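Local coordinates for periplasmic binding protein (Veillonella parvula, PDB 4OVK) that probably captures a solute in the periplasm and delivers it to an ABC transporter for import, at residues Y46-S51 and N138-L143; E154-Y159 and P281-P286. One frame throughout, in Å; residues are numbered along the deposited sequence.

Contact 1 (Y46-S51 and N138-L143)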
loop_
_atom_site.group_PDB
_atom_site.type_symbol
_atom_site.label_atom_id
_atom_site.label_comp_id
_atom_site.label_asym_id
_atom_site.label_seq_id
_atom_site.Cartn_x
_atom_site.Cartn_y
_atom_site.Cartn_z
ATOM N N TYR A 46 3.434 -3.938 11.890
ATOM C CA TYR A 46 4.809 -3.508 12.117
ATOM C C TYR A 46 4.878 -1.987 12.383
ATOM O O TYR A 46 5.549 -1.540 13.304
ATOM C CB TYR A 46 5.721 -3.903 10.939
ATOM C CG TYR A 46 7.077 -3.289 11.060
ATOM C CD1 TYR A 46 8.065 -3.893 11.811
ATOM C CD2 TYR A 46 7.357 -2.072 10.463
ATOM C CE1 TYR A 46 9.314 -3.312 11.953
ATOM C CE2 TYR A 46 8.604 -1.487 10.583
ATOM C CZ TYR A 46 9.572 -2.102 11.331
ATOM O OH TYR A 46 10.805 -1.508 11.472
ATOM N N ALA A 47 4.193 -1.200 11.564
ATOM C CA ALA A 47 4.219 0.243 11.687
ATOM C C ALA A 47 3.640 0.725 13.022
ATOM O O ALA A 47 4.198 1.604 13.657
ATOM C CB ALA A 47 3.463 0.868 10.535
ATOM N N VAL A 48 2.527 0.140 13.447
ATOM C CA VAL A 48 1.899 0.551 14.693
ATOM C C VAL A 48 2.762 0.164 15.900
ATOM O O VAL A 48 2.930 0.963 16.812
ATOM C CB VAL A 48 0.477 -0.038 14.826
ATOM C CG1 VAL A 48 -0.133 0.346 16.167
ATOM C CG2 VAL A 48 -0.402 0.452 13.687
ATOM N N ASP A 49 3.323 -1.045 15.889
ATOM C CA ASP A 49 4.147 -1.500 17.003
ATOM C C ASP A 49 5.569 -0.963 16.924
ATOM O O ASP A 49 6.316 -1.082 17.885
ATOM C CB ASP A 49 4.180 -3.041 17.069
ATOM C CG ASP A 49 4.349 -3.564 18.486
ATOM O OD1 ASP A 49 3.934 -2.871 19.456
ATOM O OD2 ASP A 49 4.900 -4.680 18.626
ATOM N N GLY A 50 5.952 -0.398 15.776
ATOM C CA GLY A 50 7.336 0.019 15.529
ATOM C C GLY A 50 8.320 -1.132 15.631
ATOM O O GLY A 50 9.487 -0.936 15.951
ATOM N N SER A 51 7.852 -2.337 15.319
ATOM C CA SER A 51 8.595 -3.545 15.626
ATOM C C SER A 51 7.887 -4.741 15.024
ATOM O O SER A 51 6.664 -4.750 14.914
ATOM C CB SER A 51 8.691 -3.717 17.153
ATOM O OG SER A 51 9.200 -4.974 17.505
ATOM N N ASN A 138 -9.131 3.373 10.630
ATOM C CA ASN A 138 -9.885 2.660 11.669
ATOM C C ASN A 138 -9.184 1.381 12.103
ATOM O O ASN A 138 -9.178 1.042 13.299
ATOM C CB ASN A 138 -11.312 2.345 11.210
ATOM C CG ASN A 138 -12.135 3.592 10.987
ATOM O OD1 ASN A 138 -11.941 4.604 11.667
ATOM N ND2 ASN A 138 -13.060 3.531 10.032
ATOM N N GLY A 139 -8.563 0.692 11.141
ATOM C CA GLY A 139 -7.777 -0.507 11.449
ATOM C C GLY A 139 -6.547 -0.189 12.290
ATOM O O GLY A 139 -6.206 -0.919 13.221
ATOM N N ILE A 140 -5.890 0.925 11.987
ATOM C CA ILE A 140 -4.748 1.356 12.791
ATOM C C ILE A 140 -5.165 1.637 14.243
ATOM O O ILE A 140 -4.462 1.271 15.191
ATOM C CB ILE A 140 -4.061 2.572 12.155
ATOM C CG1 ILE A 140 -3.303 2.113 10.911
ATOM C CG2 ILE A 140 -3.124 3.238 13.140
ATOM C CD1 ILE A 140 -2.911 3.242 9.988
ATOM N N ARG A 141 -6.318 2.274 14.408
ATOM C CA ARG A 141 -6.800 2.632 15.738
ATOM C C ARG A 141 -7.053 1.362 16.546
ATOM O O ARG A 141 -6.659 1.260 17.719
ATOM C CB ARG A 141 -8.049 3.497 15.632
ATOM C CG ARG A 141 -8.549 4.015 16.976
ATOM C CD ARG A 141 -9.537 5.145 16.793
ATOM N NE ARG A 141 -8.883 6.391 16.405
ATOM C CZ ARG A 141 -9.380 7.289 15.557
ATOM N NH1 ARG A 141 -8.686 8.385 15.289
ATOM N NH2 ARG A 141 -10.555 7.106 14.961
ATOM N N LEU A 142 -7.689 0.390 15.894
ATOM C CA LEU A 142 -7.923 -0.924 16.483
ATOM C C LEU A 142 -6.610 -1.594 16.889
ATOM O O LEU A 142 -6.486 -2.102 18.016
ATOM C CB LEU A 142 -8.718 -1.797 15.497
ATOM C CG LEU A 142 -8.908 -3.294 15.798
ATOM C CD1 LEU A 142 -9.693 -3.499 17.075
ATOM C CD2 LEU A 142 -9.624 -3.981 14.655
ATOM N N LEU A 143 -5.621 -1.605 15.988
ATOM C CA LEU A 143 -4.312 -2.171 16.320
ATOM C C LEU A 143 -3.670 -1.490 17.531
ATOM O O LEU A 143 -3.008 -2.138 18.341
ATOM C CB LEU A 143 -3.379 -2.107 15.115
ATOM C CG LEU A 143 -3.719 -3.099 14.011
ATOM C CD1 LEU A 143 -2.823 -2.809 12.810
ATOM C CD2 LEU A 143 -3.569 -4.535 14.492
#
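Val48 meets Ile140 and Leu143 through methyl and methylene groups, and no flat group lies between them; the one aromatic ring here, that of Tyr46, is turned to other parts of the fold, where Phe71 meets it edge-to-face and Tyr318 approaches with its ring plane at about 50°. The evidence for the packing is therefore a set of carbon distances around a single methyl. Val48 CG2 stands 3.9 Å from Ile140 CG2, and it is 4.2 Å from Leu143 CD1. With Val48 CG1 anti to the backbone N (chi1 177°), CG2 falls beside that N, and this branch does the touching. Ile140 answers with its short branch, while its side chain also rests on Ala153 and Ile157 of helix 150-170. Leu143 comes one helical turn later and reaches back to Trp41, Ile44 and Val45, so the same helix pair is joined along more than one turn. The nearest CA atoms across the segments, those of Val48 and Ile140, are 7.0 Å apart, and the two segments bury 133 Å² in all. No hydrogen bond crosses. Just beyond Val48 the helix stops: Ser51 N bonds to Tyr46 O at 3.2 Å, Gly50 N bonds weakly to Ala47 O, and Gly50 has positive phi (59°), the pattern of a Schellman motif. Asp49 at this end forms a salt bridge with Lys149. The arrangement is buried helix-helix packing in the N-terminal Rossmann-like lobe of the periplasmic binding protein fold, joining helices that follow strands 34-36 and 125-128 of its parallel sheet.

Contact 2 (E154-Y159 and P281-P286)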
loop_
_atom_site.group_PDB
_atom_site.type_symbol
_atom_site.label_atom_id
_atom_site.label_comp_id
_atom_site.label_asym_id
_atom_site.label_seq_id
_atom_site.Cartn_x
_atom_site.Cartn_y
_atom_site.Cartn_z
ATOM N N GLU A 154 -2.431 6.805 17.020
ATOM C CA GLU A 154 -2.978 8.148 16.763
ATOM C C GLU A 154 -1.992 9.043 16.002
ATOM O O GLU A 154 -2.423 9.858 15.201
ATOM C CB GLU A 154 -3.467 8.824 18.044
ATOM C CG GLU A 154 -4.694 8.164 18.681
ATOM C CD GLU A 154 -5.917 8.031 17.761
ATOM O OE1 GLU A 154 -6.114 8.861 16.843
ATOM O OE2 GLU A 154 -6.707 7.086 17.976
ATOM N N ALA A 155 -0.687 8.896 16.232
ATOM C CA ALA A 155 0.293 9.672 15.457
ATOM C C ALA A 155 0.234 9.309 13.967
ATOM O O ALA A 155 0.312 10.179 13.111
ATOM C CB ALA A 155 1.692 9.492 16.013
ATOM N N LEU A 156 0.065 8.023 13.667
ATOM C CA LEU A 156 -0.088 7.561 12.281
ATOM C C LEU A 156 -1.394 8.082 11.677
ATOM O O LEU A 156 -1.423 8.527 10.548
ATOM C CB LEU A 156 -0.058 6.025 12.205
ATOM C CG LEU A 156 1.310 5.379 12.377
ATOM C CD1 LEU A 156 1.193 3.887 12.679
ATOM C CD2 LEU A 156 2.199 5.614 11.151
ATOM N N ILE A 157 -2.475 8.044 12.443
ATOM C CA ILE A 157 -3.760 8.498 11.933
ATOM C C ILE A 157 -3.727 10.003 11.684
ATOM O O ILE A 157 -4.227 10.464 10.652
ATOM C CB ILE A 157 -4.906 8.126 12.883
ATOM C CG1 ILE A 157 -5.084 6.600 12.896
ATOM C CG2 ILE A 157 -6.208 8.792 12.451
ATOM C CD1 ILE A 157 -5.802 6.093 14.131
ATOM N N SER A 158 -3.129 10.750 12.617
ATOM C CA SER A 158 -2.967 12.207 12.463
ATOM C C SER A 158 -2.133 12.556 11.238
ATOM O O SER A 158 -2.429 13.514 10.533
ATOM C CB SER A 158 -2.323 12.823 13.701
ATOM O OG SER A 158 -3.215 12.786 14.808
ATOM N N TYR A 159 -1.094 11.768 10.996
ATOM C CA TYR A 159 -0.246 11.942 9.824
ATOM C C TYR A 159 -1.083 11.795 8.549
ATOM O O TYR A 159 -1.007 12.632 7.659
ATOM C CB TYR A 159 0.915 10.944 9.856
ATOM C CG TYR A 159 1.982 11.178 8.810
ATOM C CD1 TYR A 159 3.038 12.070 9.033
ATOM C CD2 TYR A 159 1.942 10.508 7.608
ATOM C CE1 TYR A 159 4.020 12.277 8.066
ATOM C CE2 TYR A 159 2.906 10.704 6.643
ATOM C CZ TYR A 159 3.932 11.600 6.864
ATOM O OH TYR A 159 4.872 11.753 5.884
ATOM N N PRO A 281 -4.073 1.303 -0.913
ATOM C CA PRO A 281 -3.979 1.870 0.436
ATOM C C PRO A 281 -3.078 1.085 1.400
ATOM O O PRO A 281 -3.145 -0.149 1.477
ATOM C CB PRO A 281 -5.434 1.878 0.920
ATOM C CG PRO A 281 -6.251 1.900 -0.331
ATOM C CD PRO A 281 -5.475 1.094 -1.323
ATOM N N ASN A 282 -2.261 1.850 2.134
ATOM C CA ASN A 282 -1.271 1.345 3.095
ATOM C C ASN A 282 -0.800 2.473 4.042
ATOM O O ASN A 282 -1.212 3.620 3.914
ATOM C CB ASN A 282 -0.074 0.737 2.346
ATOM C CG ASN A 282 0.826 1.776 1.748
ATOM O OD1 ASN A 282 1.818 2.154 2.362
ATOM N ND2 ASN A 282 0.480 2.266 0.546
ATOM N N VAL A 283 0.071 2.147 4.983
ATOM C CA VAL A 283 0.477 3.091 6.025
ATOM C C VAL A 283 1.314 4.277 5.458
ATOM O O VAL A 283 1.311 5.385 5.987
ATOM C CB VAL A 283 1.190 2.326 7.171
ATOM C CG1 VAL A 283 2.682 2.165 6.914
ATOM C CG2 VAL A 283 0.940 3.001 8.493
ATOM N N GLU A 284 1.976 4.039 4.342
ATOM C CA GLU A 284 2.810 5.042 3.677
ATOM C C GLU A 284 2.094 5.786 2.517
ATOM O O GLU A 284 2.717 6.559 1.792
ATOM C CB GLU A 284 4.085 4.365 3.191
ATOM C CG GLU A 284 4.896 3.779 4.343
ATOM C CD GLU A 284 6.079 2.932 3.924
ATOM O OE1 GLU A 284 6.133 2.461 2.774
ATOM O OE2 GLU A 284 6.940 2.684 4.783
ATOM N N THR A 285 0.794 5.582 2.356
ATOM C CA THR A 285 0.040 6.252 1.283
ATOM C C THR A 285 0.274 7.774 1.177
ATOM O O THR A 285 0.400 8.283 0.058
ATOM C CB THR A 285 -1.463 5.939 1.353
ATOM O OG1 THR A 285 -1.664 4.547 1.081
ATOM C CG2 THR A 285 -2.254 6.763 0.335
ATOM N N PRO A 286 0.356 8.493 2.305
ATOM C CA PRO A 286 0.651 9.931 2.163
ATOM C C PRO A 286 1.957 10.245 1.414
ATOM O O PRO A 286 2.054 11.292 0.752
ATOM C CB PRO A 286 0.730 10.415 3.615
ATOM C CG PRO A 286 -0.164 9.505 4.347
ATOM C CD PRO A 286 0.016 8.152 3.705
#
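Apolar contacts alone join Leu156 and Tyr159 to Val283 and Pro286, with no hydrogen bond between the segments. Leu156 CD2 lies 3.9 Å from Val283 CG2. Tyr159 CG is anti to the backbone N (chi1 -171°), which brings the CD2-CE2 side of its ring against the proline: CE2 is 3.7 Å from Pro286 CB, and Pro286 CG sits 4.0 Å from CD2. Phe313 meets the same ring edge-to-face. An alanine in place of Tyr159 would probably leave Pro286 CB and CG without their aromatic partner and open a gap beside Phe313.

Hydrogen bonds instead shape the loop. Asn282 OD1 accepts from Glu284 N at 2.7 Å, an Asx turn whose donor lies 51° out of the carbonyl plane, and Asn282 N donates to Thr285 OG1 at 3.0 Å. Thr285 N to Asn282 O closes a type I turn. His160 NE2 ties Val283 O to the long helix, and Glu284, at the N-cap position, bonds through its carboxylate to Tyr318, Trp278 and Ile275. An Asx turn and a type I beta turn leading into helix 285-296 are thus packed on helix 150-170, the long helix joining the two lobes, as in periplasmic binding proteins of the helical-hinge class.

Contacts 1 and 2 have centres 10 Å apart and meet directly, so they belong to one packed region. Helix 133-147 supplies a face of contact 1 and is followed in the chain by helix 150-170 of contact 2; Arg141 NE and Glu154 OE2 clasp the two in a salt bridge of 2.8 Å, and Arg141 CB packs on Ile157 CD1 at 3.7 Å. A further link comes from Ala47 CB of helix 41-49, 3.9 Å from Val283 CG2. A triethylene glycol, probably from the crystallisation liquor, lies about 4 Å from the Tyr159 side chain, which does not by itself locate the solute site.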